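Local atomic coordinates of lantibiotic dehydratase (Microbispora corallina, PDB entry 5EHK), a protein that probably dehydrates a lantibiotic precursor peptide in NAI-107 biosynthesis, by tRNA-dependent glutamylation of serine and threonine side chains followed by glutamate elimination. Residues 693-696 against 697-700; 716-720 against 721-725; 195-198 against 199-202; 232-235 against 236-239; 345-348 against 349-353. All blocks are in the same frame, centred on the assembly; numbering follows the deposited sequence.

Contact 1: 693-696 against 697-700; sequences RMDQ and LRGP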
loop_
_atom_site.group_PDB
_atom_site.type_symbol
_atom_site.label_atom_id
_atom_site.label_comp_id
_atom_site.label_asym_id
_atom_site.label_seq_id
_atom_site.Cartn_x
_atom_site.Cartn_y
_atom_site.Cartn_z
ATOM N N ARG A 693 -5.654 27.256 11.600
ATOM C CA ARG A 693 -4.276 26.770 11.538
ATOM C C ARG A 693 -3.362 27.936 11.827
ATOM O O ARG A 693 -3.774 29.074 11.692
ATOM C CB ARG A 693 -3.923 26.174 10.185
ATOM C CG ARG A 693 -4.818 25.035 9.721
ATOM C CD ARG A 693 -4.232 24.370 8.470
ATOM N NE ARG A 693 -2.845 23.966 8.666
ATOM C CZ ARG A 693 -2.431 22.715 8.542
ATOM N NH1 ARG A 693 -3.292 21.770 8.192
ATOM N NH2 ARG A 693 -1.164 22.418 8.749
ATOM N N MET A 694 -2.135 27.659 12.256
ATOM C CA MET A 694 -1.192 28.733 12.562
ATOM C C MET A 694 0.138 28.656 11.789
ATOM O O MET A 694 1.158 29.119 12.303
ATOM C CB MET A 694 -0.898 28.771 14.062
ATOM C CG MET A 694 -2.122 28.861 14.935
ATOM S SD MET A 694 -1.677 29.099 16.670
ATOM C CE MET A 694 -0.290 28.008 16.740
ATOM N N ASP A 695 0.126 28.075 10.583
ATOM C CA ASP A 695 1.334 27.915 9.750
ATOM C C ASP A 695 2.067 29.256 9.499
ATOM O O ASP A 695 3.274 29.391 9.729
ATOM C CB ASP A 695 0.977 27.305 8.395
ATOM C CG ASP A 695 0.082 26.079 8.506
ATOM O OD1 ASP A 695 -1.135 26.246 8.731
ATOM O OD2 ASP A 695 0.586 24.950 8.353
ATOM N N GLN A 696 1.310 30.252 9.050
ATOM C CA GLN A 696 1.847 31.576 8.743
ATOM C C GLN A 696 2.626 32.176 9.906
ATOM O O GLN A 696 3.457 33.060 9.716
ATOM C CB GLN A 696 0.706 32.537 8.421
ATOM C CG GLN A 696 -0.041 32.260 7.136
ATOM C CD GLN A 696 -1.229 33.183 6.991
ATOM O OE1 GLN A 696 -1.739 33.717 7.989
ATOM N NE2 GLN A 696 -1.682 33.380 5.755
ATOM N N LEU A 697 2.316 31.734 11.117
ATOM C CA LEU A 697 2.926 32.314 12.297
ATOM C C LEU A 697 4.234 31.620 12.686
ATOM O O LEU A 697 4.906 32.044 13.632
ATOM C CB LEU A 697 1.937 32.280 13.465
ATOM C CG LEU A 697 0.728 33.210 13.414
ATOM C CD1 LEU A 697 -0.282 32.780 14.447
ATOM C CD2 LEU A 697 1.161 34.624 13.676
ATOM N N ARG A 698 4.597 30.558 11.968
ATOM C CA ARG A 698 5.753 29.757 12.371
ATOM C C ARG A 698 7.048 30.512 12.133
ATOM O O ARG A 698 7.915 30.570 13.008
ATOM C CB ARG A 698 5.786 28.427 11.625
ATOM C CG ARG A 698 4.769 27.430 12.122
ATOM C CD ARG A 698 4.643 26.278 11.154
ATOM N NE ARG A 698 3.474 25.451 11.434
ATOM C CZ ARG A 698 2.974 24.558 10.585
ATOM N NH1 ARG A 698 3.536 24.383 9.396
ATOM N NH2 ARG A 698 1.906 23.843 10.917
ATOM N N GLY A 699 7.159 31.093 10.943
ATOM C CA GLY A 699 8.290 31.926 10.590
ATOM C C GLY A 699 8.444 33.188 11.426
ATOM O O GLY A 699 9.559 33.506 11.836
ATOM N N PRO A 700 7.346 33.938 11.647
ATOM C CA PRO A 700 7.427 35.111 12.531
ATOM C C PRO A 700 7.705 34.755 13.991
ATOM O O PRO A 700 8.228 35.585 14.736
ATOM C CB PRO A 700 6.051 35.764 12.381
ATOM C CG PRO A 700 5.586 35.354 11.042
ATOM C CD PRO A 700 6.117 33.957 10.839
#
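A one-turn 3-10 segment just after strand 685-693, on the way to helix 707-721, brings D695 against R698 in a three-residue salt-bridge network. The turn is identified by its backbone bonds: L697 N donates to M694 O at 3.1 Å, and R698 N to D695 O at 2.9 Å, both from residue i+3 back to i. D695 receives two arginines. R693 takes it side-on, NE to OD1 at 2.9 Å and NH2 to OD2 at 3.1 Å, each oxygen using its syn lone pair; a bend at chi3 (53°) turns this guanidinium back onto the carboxylate. R698 lies alongside D695 with its chain extended from CG to NE, and OD2 sits over one face of its guanidinium, 3.1 Å from NH2, with the two flat groups inclined by 59°. The apolar contact is M694 CB to L697 CD1, 4.1 Å, and both side chains pack on L753 of helix 743-755. A460 of the second subunit packs on R693 and D695. The two guanidinium groups come within 4.0 Å at their NH2 atoms, and the carboxylate they share probably offsets this like-charge approach. The side-on grip of R693, in plane at NE and tilted at NH2, is directional, whereas the approach of R698 over its face is probably chiefly electrostatic.

Contact 2: 716-720 against 721-725; sequences RWRAE and WNVPR
The backbone runs as helix through 716-720 and then leaves it at N722, whose phi of 66° is positive. Across this end W721 N makes a weak bond to W717 O at 3.4 Å, while V723 N reaches five residues back to R718 O at 2.9 Å, with the donor in the carbonyl plane. After N722 the V723 side chain is directed at the last helical turn, and its CG2 lies over one face of W717, 3.7 Å from the centroid of the six-membered ring and 13° off the normal. With CG1 also 3.7 Å from W717 CH2, both methyls of the valine bear on the ring. The W717 ring is placed there by its first torsion, which sets CG anti to the backbone N. This is the C-terminal end of helix 707-721, where the chain turns toward strand 726-730; W692 of strand 685-693 packs against W717, V723 and P724. One turn along, W717 and W721 meet at CD1 to CD1, 3.5 Å, their planes inclined at 59° in an oblique pair. E720 runs beside W721 in the same direction, its CG over the five-membered ring at 4.0 Å from the centroid and its carboxylate only modestly turned from the ring plane. Outside the pair, E720 OE2 takes a weak bond from Q696 NE2. R718 bends at chi3 along the departing chain, bringing NH1 to 3.1 Å from P724 O. R725 heads elsewhere, to a salt bridge with D739, and K468 of the second subunit packs on E720 and W721.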
loop_
_atom_site.group_PDB
_atom_site.type_symbol
_atom_site.label_atom_id
_atom_site.label_comp_id
_atom_site.label_asym_id
_atom_site.label_seq_id
_atom_site.Cartn_x
_atom_site.Cartn_y
_atom_site.Cartn_z
ATOM N N ARG A 716 -1.812 40.836 12.282
ATOM C CA ARG A 716 -1.983 40.602 10.854
ATOM C C ARG A 716 -2.749 39.300 10.640
ATOM O O ARG A 716 -3.759 39.282 9.939
ATOM C CB ARG A 716 -0.620 40.632 10.136
ATOM C CG ARG A 716 -0.666 40.637 8.613
ATOM C CD ARG A 716 0.589 41.300 8.029
ATOM N NE ARG A 716 1.841 40.682 8.478
ATOM C CZ ARG A 716 2.711 41.253 9.312
ATOM N NH1 ARG A 716 2.482 42.463 9.809
ATOM N NH2 ARG A 716 3.817 40.613 9.659
ATOM N N TRP A 717 -2.259 38.219 11.249
ATOM C CA TRP A 717 -2.941 36.925 11.233
ATOM C C TRP A 717 -4.325 37.010 11.861
ATOM O O TRP A 717 -5.290 36.482 11.320
ATOM C CB TRP A 717 -2.119 35.863 11.962
ATOM C CG TRP A 717 -2.830 34.520 12.121
ATOM C CD1 TRP A 717 -3.040 33.580 11.149
ATOM C CD2 TRP A 717 -3.386 33.972 13.330
ATOM N NE1 TRP A 717 -3.701 32.492 11.674
ATOM C CE2 TRP A 717 -3.922 32.707 13.008
ATOM C CE3 TRP A 717 -3.482 34.430 14.648
ATOM C CZ2 TRP A 717 -4.542 31.898 13.956
ATOM C CZ3 TRP A 717 -4.098 33.630 15.585
ATOM C CH2 TRP A 717 -4.619 32.375 15.237
ATOM N N ARG A 718 -4.407 37.650 13.019
ATOM C CA ARG A 718 -5.665 37.763 13.741
ATOM C C ARG A 718 -6.752 38.434 12.909
ATOM O O ARG A 718 -7.899 37.993 12.896
ATOM C CB ARG A 718 -5.462 38.506 15.057
ATOM C CG ARG A 718 -6.082 37.795 16.237
ATOM C CD ARG A 718 -5.473 38.229 17.570
ATOM N NE ARG A 718 -5.901 39.556 18.009
ATOM C CZ ARG A 718 -7.154 39.876 18.317
ATOM N NH1 ARG A 718 -8.120 38.972 18.205
ATOM N NH2 ARG A 718 -7.451 41.105 18.720
ATOM N N ALA A 719 -6.387 39.486 12.190
ATOM C CA ALA A 719 -7.369 40.234 11.417
ATOM C C ALA A 719 -7.618 39.617 10.028
ATOM O O ALA A 719 -8.656 39.849 9.418
ATOM C CB ALA A 719 -6.939 41.677 11.295
ATOM N N GLU A 720 -6.677 38.812 9.547
ATOM C CA GLU A 720 -6.776 38.214 8.222
ATOM C C GLU A 720 -7.760 37.040 8.141
ATOM O O GLU A 720 -8.263 36.710 7.051
ATOM C CB GLU A 720 -5.403 37.742 7.757
ATOM C CG GLU A 720 -5.396 37.157 6.352
ATOM C CD GLU A 720 -4.065 36.530 6.026
ATOM O OE1 GLU A 720 -3.126 36.764 6.823
ATOM O OE2 GLU A 720 -3.969 35.787 5.011
ATOM N N TRP A 721 -8.011 36.382 9.274
ATOM C CA TRP A 721 -8.873 35.200 9.270
ATOM C C TRP A 721 -10.012 35.377 10.264
ATOM O O TRP A 721 -10.857 34.487 10.418
ATOM C CB TRP A 721 -8.066 33.939 9.594
ATOM C CG TRP A 721 -6.955 33.694 8.636
ATOM C CD1 TRP A 721 -5.623 33.855 8.869
ATOM C CD2 TRP A 721 -7.074 33.273 7.278
ATOM N NE1 TRP A 721 -4.903 33.544 7.744
ATOM C CE2 TRP A 721 -5.776 33.191 6.750
ATOM C CE3 TRP A 721 -8.152 32.957 6.458
ATOM C CZ2 TRP A 721 -5.530 32.804 5.442
ATOM C CZ3 TRP A 721 -7.908 32.579 5.162
ATOM C CH2 TRP A 721 -6.607 32.505 4.664
ATOM N N ASN A 722 -10.042 36.552 10.894
ATOM C CA ASN A 722 -11.060 36.910 11.875
ATOM C C ASN A 722 -10.978 36.045 13.141
ATOM O O ASN A 722 -11.978 35.530 13.639
ATOM C CB ASN A 722 -12.466 36.843 11.265
ATOM C CG ASN A 722 -13.519 37.536 12.129
ATOM O OD1 ASN A 722 -13.231 38.472 12.898
ATOM N ND2 ASN A 722 -14.749 37.039 12.042
ATOM N N VAL A 723 -9.769 35.934 13.677
ATOM C CA VAL A 723 -9.524 35.190 14.896
ATOM C C VAL A 723 -9.927 36.044 16.078
ATOM O O VAL A 723 -9.490 37.193 16.205
ATOM C CB VAL A 723 -8.021 34.809 15.016
ATOM C CG1 VAL A 723 -7.712 34.077 16.318
ATOM C CG2 VAL A 723 -7.591 34.014 13.813
ATOM N N PRO A 724 -10.762 35.483 16.956
ATOM C CA PRO A 724 -11.176 36.142 18.195
ATOM C C PRO A 724 -10.002 36.501 19.102
ATOM O O PRO A 724 -8.870 36.061 18.894
ATOM C CB PRO A 724 -12.092 35.104 18.858
ATOM C CG PRO A 724 -11.831 33.819 18.136
ATOM C CD PRO A 724 -11.471 34.215 16.748
ATOM N N ARG A 725 -10.275 37.326 20.103
ATOM C CA ARG A 725 -9.231 37.757 21.015
ATOM C C ARG A 725 -8.862 36.581 21.923
ATOM O O ARG A 725 -7.694 36.386 22.270
ATOM C CB ARG A 725 -9.710 38.983 21.796
ATOM C CG ARG A 725 -8.728 39.596 22.762
ATOM C CD ARG A 725 -9.383 40.781 23.446
ATOM N NE ARG A 725 -10.548 40.363 24.232
ATOM C CZ ARG A 725 -10.493 39.980 25.506
ATOM N NH1 ARG A 725 -9.336 39.979 26.140
ATOM N NH2 ARG A 725 -11.588 39.602 26.147
#

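Contact 3: 195-198 against 199-202; sequences TVQA and HQTL
Where strand 195-198 ends, Q197 meets Q200 of the type I beta turn that runs from H199 to L202. H199 opens the turn. Its imidazole, with CG set anti to the main-chain N, swings forward over the turn, where ND1 accepts from T201 N at 3.1 Å; the donor lies in the ring plane and the N-H...N angle is 165°. Q200 comes next and reaches back toward the strand. A bend at chi2 carries its amide to Q197, where the two NE2 atoms stand 3.1 Å apart with their amide planes turned by 63°. L202 closes the turn, packing on L211 and I209 of strand 208-212. The paired nitrogens are both donors and make no bond to each other. Each glutamine is instead held by the segment after strand 591-595: Q197 OE1 accepts from D599 N, Q200 OE1 accepts from G596 N, and Q200 NE2 donates to L597 O. These outside bonds imply that the two amides are neighbours through shared attachment to 596-599, while the ND1 bond is consistent with a nitrogen that carries no proton there.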
loop_
_atom_site.group_PDB
_atom_site.type_symbol
_atom_site.label_atom_id
_atom_site.label_comp_id
_atom_site.label_asym_id
_atom_site.label_seq_id
_atom_site.Cartn_x
_atom_site.Cartn_y
_atom_site.Cartn_z
ATOM N N THR A 195 0.812 -15.552 48.252
ATOM C CA THR A 195 0.537 -16.473 47.157
ATOM C C THR A 195 1.310 -16.100 45.878
ATOM O O THR A 195 1.630 -14.929 45.656
ATOM C CB THR A 195 -0.971 -16.511 46.850
ATOM O OG1 THR A 195 -1.454 -15.188 46.581
ATOM C CG2 THR A 195 -1.741 -17.101 48.023
ATOM N N VAL A 196 1.623 -17.093 45.044
ATOM C CA VAL A 196 2.256 -16.829 43.739
ATOM C C VAL A 196 1.470 -17.528 42.623
ATOM O O VAL A 196 0.742 -18.506 42.880
ATOM C CB VAL A 196 3.729 -17.290 43.674
ATOM C CG1 VAL A 196 4.567 -16.522 44.673
ATOM C CG2 VAL A 196 3.833 -18.773 43.932
ATOM N N GLN A 197 1.600 -17.020 41.397
ATOM C CA GLN A 197 0.985 -17.670 40.241
ATOM C C GLN A 197 1.804 -17.473 38.989
ATOM O O GLN A 197 2.600 -16.529 38.902
ATOM C CB GLN A 197 -0.428 -17.173 39.990
ATOM C CG GLN A 197 -0.519 -15.852 39.259
ATOM C CD GLN A 197 -1.937 -15.309 39.259
ATOM O OE1 GLN A 197 -2.306 -14.498 40.103
ATOM N NE2 GLN A 197 -2.740 -15.757 38.313
ATOM N N ALA A 198 1.622 -18.370 38.018
ATOM C CA ALA A 198 2.348 -18.245 36.756
ATOM C C ALA A 198 1.855 -17.036 35.983
ATOM O O ALA A 198 0.655 -16.789 35.893
ATOM C CB ALA A 198 2.212 -19.488 35.925
ATOM N N HIS A 199 2.793 -16.257 35.466
ATOM C CA HIS A 199 2.487 -15.137 34.589
ATOM C C HIS A 199 1.603 -15.682 33.468
ATOM O O HIS A 199 1.867 -16.755 32.932
ATOM C CB HIS A 199 3.787 -14.585 34.007
ATOM C CG HIS A 199 3.633 -13.262 33.319
ATOM N ND1 HIS A 199 2.890 -13.096 32.169
ATOM C CD2 HIS A 199 4.172 -12.054 33.594
ATOM C CE1 HIS A 199 2.952 -11.834 31.786
ATOM N NE2 HIS A 199 3.728 -11.182 32.631
ATOM N N GLN A 200 0.539 -14.974 33.127
ATOM C CA GLN A 200 -0.461 -15.567 32.252
ATOM C C GLN A 200 -0.019 -15.626 30.776
ATOM O O GLN A 200 -0.613 -16.328 29.963
ATOM C CB GLN A 200 -1.818 -14.876 32.439
ATOM C CG GLN A 200 -2.403 -15.010 33.844
ATOM C CD GLN A 200 -2.077 -13.813 34.770
ATOM O OE1 GLN A 200 -1.254 -12.950 34.449
ATOM N NE2 GLN A 200 -2.746 -13.761 35.917
ATOM N N THR A 201 1.064 -14.951 30.429
ATOM C CA THR A 201 1.435 -14.918 29.024
ATOM C C THR A 201 2.728 -15.652 28.695
ATOM O O THR A 201 3.311 -15.432 27.624
ATOM C CB THR A 201 1.537 -13.498 28.488
ATOM O OG1 THR A 201 2.631 -12.856 29.127
ATOM C CG2 THR A 201 0.272 -12.728 28.769
ATOM N N LEU A 202 3.186 -16.506 29.607
ATOM C CA LEU A 202 4.333 -17.359 29.315
ATOM C C LEU A 202 4.022 -18.219 28.115
ATOM O O LEU A 202 2.934 -18.758 27.989
ATOM C CB LEU A 202 4.649 -18.268 30.508
ATOM C CG LEU A 202 5.124 -17.508 31.738
ATOM C CD1 LEU A 202 5.404 -18.434 32.912
ATOM C CD2 LEU A 202 6.348 -16.673 31.371
#

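Contact 4: 232-235 against 236-239; sequences RRSP and VVAE
S234 caps helix 235-243, its hydroxyl meeting V237 N and its carbonyl A238 N. The hydroxyl OG accepts from V237 N in a weak capping bond of 3.4 Å. Its first torsion (56°) holds OG between the backbone N and carbonyl carbon, facing the first turn. S234 O takes A238 N at 2.9 Å, and P235 O takes E239 N at 3.1 Å, each with an angle of 154° at the hydrogen; the first donor is tilted from its carbonyl plane, the second stands above it. Three amides of the first turn are thus satisfied, one by a side chain and two by i to i+4 carbonyls. Ahead of them S234 N makes a weak bond of its own to R232 O, and P235, the residue after the cap, has no N-H to offer. R233 reaches across the turn with its chain extended from CG to NE, laying one guanidinium face over A238 CB, which stands 3.5 Å above the plane. Its neighbour R232 has its charge answered outside, by D207. V237 CG2 lies beside OG, and beyond it V237 meets M275 while V236 packs on L271, both of helix 267-278. Strand 228-232 thus passes into helix 235-243 through a serine N-cap followed by proline at the first helical position.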
loop_
_atom_site.group_PDB
_atom_site.type_symbol
_atom_site.label_atom_id
_atom_site.label_comp_id
_atom_site.label_asym_id
_atom_site.label_seq_id
_atom_site.Cartn_x
_atom_site.Cartn_y
_atom_site.Cartn_z
ATOM N N ARG A 232 15.547 -21.543 30.751
ATOM C CA ARG A 232 15.469 -22.962 30.410
ATOM C C ARG A 232 14.359 -23.642 31.217
ATOM O O ARG A 232 14.242 -23.446 32.429
ATOM C CB ARG A 232 16.796 -23.681 30.647
ATOM C CG ARG A 232 16.745 -25.175 30.302
ATOM C CD ARG A 232 18.046 -25.910 30.604
ATOM N NE ARG A 232 19.205 -25.283 29.958
ATOM C CZ ARG A 232 19.678 -25.600 28.747
ATOM N NH1 ARG A 232 19.096 -26.552 28.020
ATOM N NH2 ARG A 232 20.745 -24.965 28.266
ATOM N N ARG A 233 13.556 -24.464 30.546
ATOM C CA ARG A 233 12.399 -25.096 31.187
ATOM C C ARG A 233 12.724 -26.504 31.694
ATOM O O ARG A 233 12.386 -27.503 31.077
ATOM C CB ARG A 233 11.217 -25.130 30.222
ATOM C CG ARG A 233 9.939 -25.694 30.800
ATOM C CD ARG A 233 8.815 -25.594 29.768
ATOM N NE ARG A 233 7.578 -26.193 30.256
ATOM C CZ ARG A 233 7.186 -27.413 29.918
ATOM N NH1 ARG A 233 7.952 -28.132 29.119
ATOM N NH2 ARG A 233 6.056 -27.915 30.392
ATOM N N SER A 234 13.396 -26.563 32.830
ATOM C CA SER A 234 13.766 -27.823 33.455
ATOM C C SER A 234 12.529 -28.469 34.059
ATOM O O SER A 234 11.475 -27.848 34.091
ATOM C CB SER A 234 14.807 -27.548 34.548
ATOM O OG SER A 234 14.313 -26.611 35.496
ATOM N N PRO A 235 12.641 -29.728 34.518
ATOM C CA PRO A 235 11.485 -30.369 35.148
ATOM C C PRO A 235 11.015 -29.674 36.416
ATOM O O PRO A 235 9.826 -29.716 36.719
ATOM C CB PRO A 235 11.990 -31.774 35.477
ATOM C CG PRO A 235 13.106 -32.013 34.576
ATOM C CD PRO A 235 13.718 -30.693 34.231
ATOM N N VAL A 236 11.935 -29.087 37.174
ATOM C CA VAL A 236 11.565 -28.400 38.420
ATOM C C VAL A 236 10.804 -27.116 38.098
ATOM O O VAL A 236 9.768 -26.817 38.701
ATOM C CB VAL A 236 12.778 -28.024 39.263
ATOM C CG1 VAL A 236 12.324 -27.766 40.704
ATOM C CG2 VAL A 236 13.798 -29.134 39.220
ATOM N N VAL A 237 11.381 -26.350 37.173
ATOM C CA VAL A 237 10.773 -25.151 36.610
ATOM C C VAL A 237 9.367 -25.414 36.053
ATOM O O VAL A 237 8.442 -24.646 36.335
ATOM C CB VAL A 237 11.697 -24.523 35.519
ATOM C CG1 VAL A 237 10.930 -23.578 34.602
ATOM C CG2 VAL A 237 12.903 -23.830 36.152
ATOM N N ALA A 238 9.193 -26.502 35.298
ATOM C CA ALA A 238 7.888 -26.807 34.702
ATOM C C ALA A 238 6.834 -27.204 35.740
ATOM O O ALA A 238 5.659 -26.808 35.622
ATOM C CB ALA A 238 8.014 -27.879 33.653
ATOM N N GLU A 239 7.263 -27.954 36.760
ATOM C CA GLU A 239 6.388 -28.371 37.860
ATOM C C GLU A 239 5.901 -27.173 38.668
ATOM O O GLU A 239 4.749 -27.132 39.125
ATOM C CB GLU A 239 7.119 -29.344 38.787
ATOM C CG GLU A 239 6.237 -29.956 39.865
ATOM C CD GLU A 239 5.372 -31.083 39.345
ATOM O OE1 GLU A 239 5.663 -31.587 38.242
ATOM O OE2 GLU A 239 4.385 -31.450 40.020
#

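Contact 5: 345-348 against 349-353; sequences GRRE and LAELI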
loop_
_atom_site.group_PDB
_atom_site.type_symbol
_atom_site.label_atom_id
_atom_site.label_comp_id
_atom_site.label_asym_id
_atom_site.label_seq_id
_atom_site.Cartn_x
_atom_site.Cartn_y
_atom_site.Cartn_z
ATOM N N GLY A 345 -1.979 22.518 52.999
ATOM C CA GLY A 345 -1.172 21.385 53.419
ATOM C C GLY A 345 0.246 21.357 52.891
ATOM O O GLY A 345 0.821 20.276 52.758
ATOM N N ARG A 346 0.818 22.524 52.600
ATOM C CA ARG A 346 2.181 22.567 52.082
ATOM C C ARG A 346 3.190 21.958 53.053
ATOM O O ARG A 346 4.254 21.509 52.638
ATOM C CB ARG A 346 2.613 23.984 51.699
ATOM C CG ARG A 346 1.889 24.563 50.507
ATOM C CD ARG A 346 2.329 25.988 50.254
ATOM N NE ARG A 346 3.690 26.068 49.732
ATOM C CZ ARG A 346 4.303 27.207 49.407
ATOM N NH1 ARG A 346 3.689 28.369 49.574
ATOM N NH2 ARG A 346 5.543 27.195 48.930
ATOM N N ARG A 347 2.857 21.906 54.336
ATOM C CA ARG A 347 3.817 21.362 55.275
ATOM C C ARG A 347 3.665 19.851 55.321
ATOM O O ARG A 347 4.665 19.128 55.283
ATOM C CB ARG A 347 3.676 21.972 56.670
ATOM C CG ARG A 347 4.740 21.465 57.646
ATOM C CD ARG A 347 4.659 22.137 59.007
ATOM N NE ARG A 347 3.379 21.893 59.665
ATOM C CZ ARG A 347 3.089 20.791 60.348
ATOM N NH1 ARG A 347 3.989 19.821 60.456
ATOM N NH2 ARG A 347 1.895 20.654 60.915
ATOM N N GLU A 348 2.420 19.377 55.356
ATOM C CA GLU A 348 2.136 17.937 55.284
ATOM C C GLU A 348 2.668 17.264 54.007
ATOM O O GLU A 348 3.090 16.103 54.042
ATOM C CB GLU A 348 0.630 17.676 55.408
ATOM C CG GLU A 348 0.090 17.783 56.816
ATOM C CD GLU A 348 -0.174 19.216 57.248
ATOM O OE1 GLU A 348 0.045 20.142 56.427
ATOM O OE2 GLU A 348 -0.605 19.407 58.412
ATOM N N LEU A 349 2.648 18.000 52.895
ATOM C CA LEU A 349 3.097 17.493 51.601
ATOM C C LEU A 349 4.611 17.273 51.555
ATOM O O LEU A 349 5.078 16.226 51.088
ATOM C CB LEU A 349 2.643 18.428 50.472
ATOM C CG LEU A 349 3.002 18.064 49.027
ATOM C CD1 LEU A 349 2.591 16.631 48.721
ATOM C CD2 LEU A 349 2.322 19.020 48.078
ATOM N N ALA A 350 5.374 18.262 52.014
ATOM C CA ALA A 350 6.824 18.110 52.145
ATOM C C ALA A 350 7.160 16.996 53.138
ATOM O O ALA A 350 8.189 16.331 53.013
ATOM C CB ALA A 350 7.472 19.420 52.580
ATOM N N GLU A 351 6.274 16.816 54.118
ATOM C CA GLU A 351 6.372 15.749 55.111
ATOM C C GLU A 351 6.094 14.375 54.503
ATOM O O GLU A 351 6.721 13.385 54.877
ATOM C CB GLU A 351 5.429 16.039 56.293
ATOM C CG GLU A 351 6.101 16.868 57.405
ATOM C CD GLU A 351 5.128 17.445 58.433
ATOM O OE1 GLU A 351 3.898 17.425 58.186
ATOM O OE2 GLU A 351 5.604 17.941 59.481
ATOM N N LEU A 352 5.162 14.316 53.556
ATOM C CA LEU A 352 4.891 13.075 52.852
ATOM C C LEU A 352 6.065 12.741 51.934
ATOM O O LEU A 352 6.481 11.589 51.848
ATOM C CB LEU A 352 3.584 13.189 52.062
ATOM C CG LEU A 352 3.006 12.001 51.284
ATOM C CD1 LEU A 352 3.139 10.697 52.049
ATOM C CD2 LEU A 352 1.544 12.269 50.989
ATOM N N ILE A 353 6.616 13.757 51.276
ATOM C CA ILE A 353 7.689 13.557 50.305
ATOM C C ILE A 353 8.934 12.889 50.886
ATOM O O ILE A 353 9.339 11.829 50.416
ATOM C CB ILE A 353 8.116 14.872 49.612
ATOM C CG1 ILE A 353 6.982 15.422 48.757
ATOM C CG2 ILE A 353 9.360 14.651 48.754
ATOM C CD1 ILE A 353 6.625 14.526 47.628
#
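R347 reaches E351 one turn along helix 346-359 in a salt bridge, NH1 to OE2 at 2.7 Å, with the oxygen at the edge of the guanidinium near its plane. The carboxylate is turned almost perpendicular to that plane, at 88°. R347 gets there by bending at chi3 (61°), while E351 stays extended beyond CG. A second, longer ion pair joins R347 NH2 to E348 OE2 at 3.8 Å, where the oxygen lies well out of the guanidinium plane and only the charges interact. One arginine thus probably balances two glutamates whose side chains run alongside each other. Along the backbone the i to i+4 bonds of the first helical turns are in place, with G345 as the N-cap: L349 N to G345 O at 2.9 Å, E351 N to R347 O at 3.0 Å and L352 N to E348 O at 2.8 Å, whereas A350 N to R346 O is weak at 3.5 Å. R346 takes no part in this network and forms a salt bridge with E96. On the buried side, L349 and L352 both pack on L366 of strand 366-379, and L352 also lies against V330 and C334 of helix 318-339.

Contacts 1 and 2 form one neighbourhood, with centres 13 Å apart. They meet directly, Q696 OE1 lying 3.2 Å from W721 NE1 in a probable hydrogen bond and the Q696 side chain packing on W717; both also touch the second subunit. Contacts 3 and 4 make a second cluster, with centres 14 Å apart and nearest atoms about 8 Å apart, so neither touches the other. The clusters are well separated: centres of contacts 2 and 4 are 70 Å apart, on opposite sides of the chain's centre. Contact 5 stands alone, its centre 38 Å from that of contact 3 and 44 Å from that of contact 1. All five belong to the N-terminal lantibiotic dehydratase region of the chain.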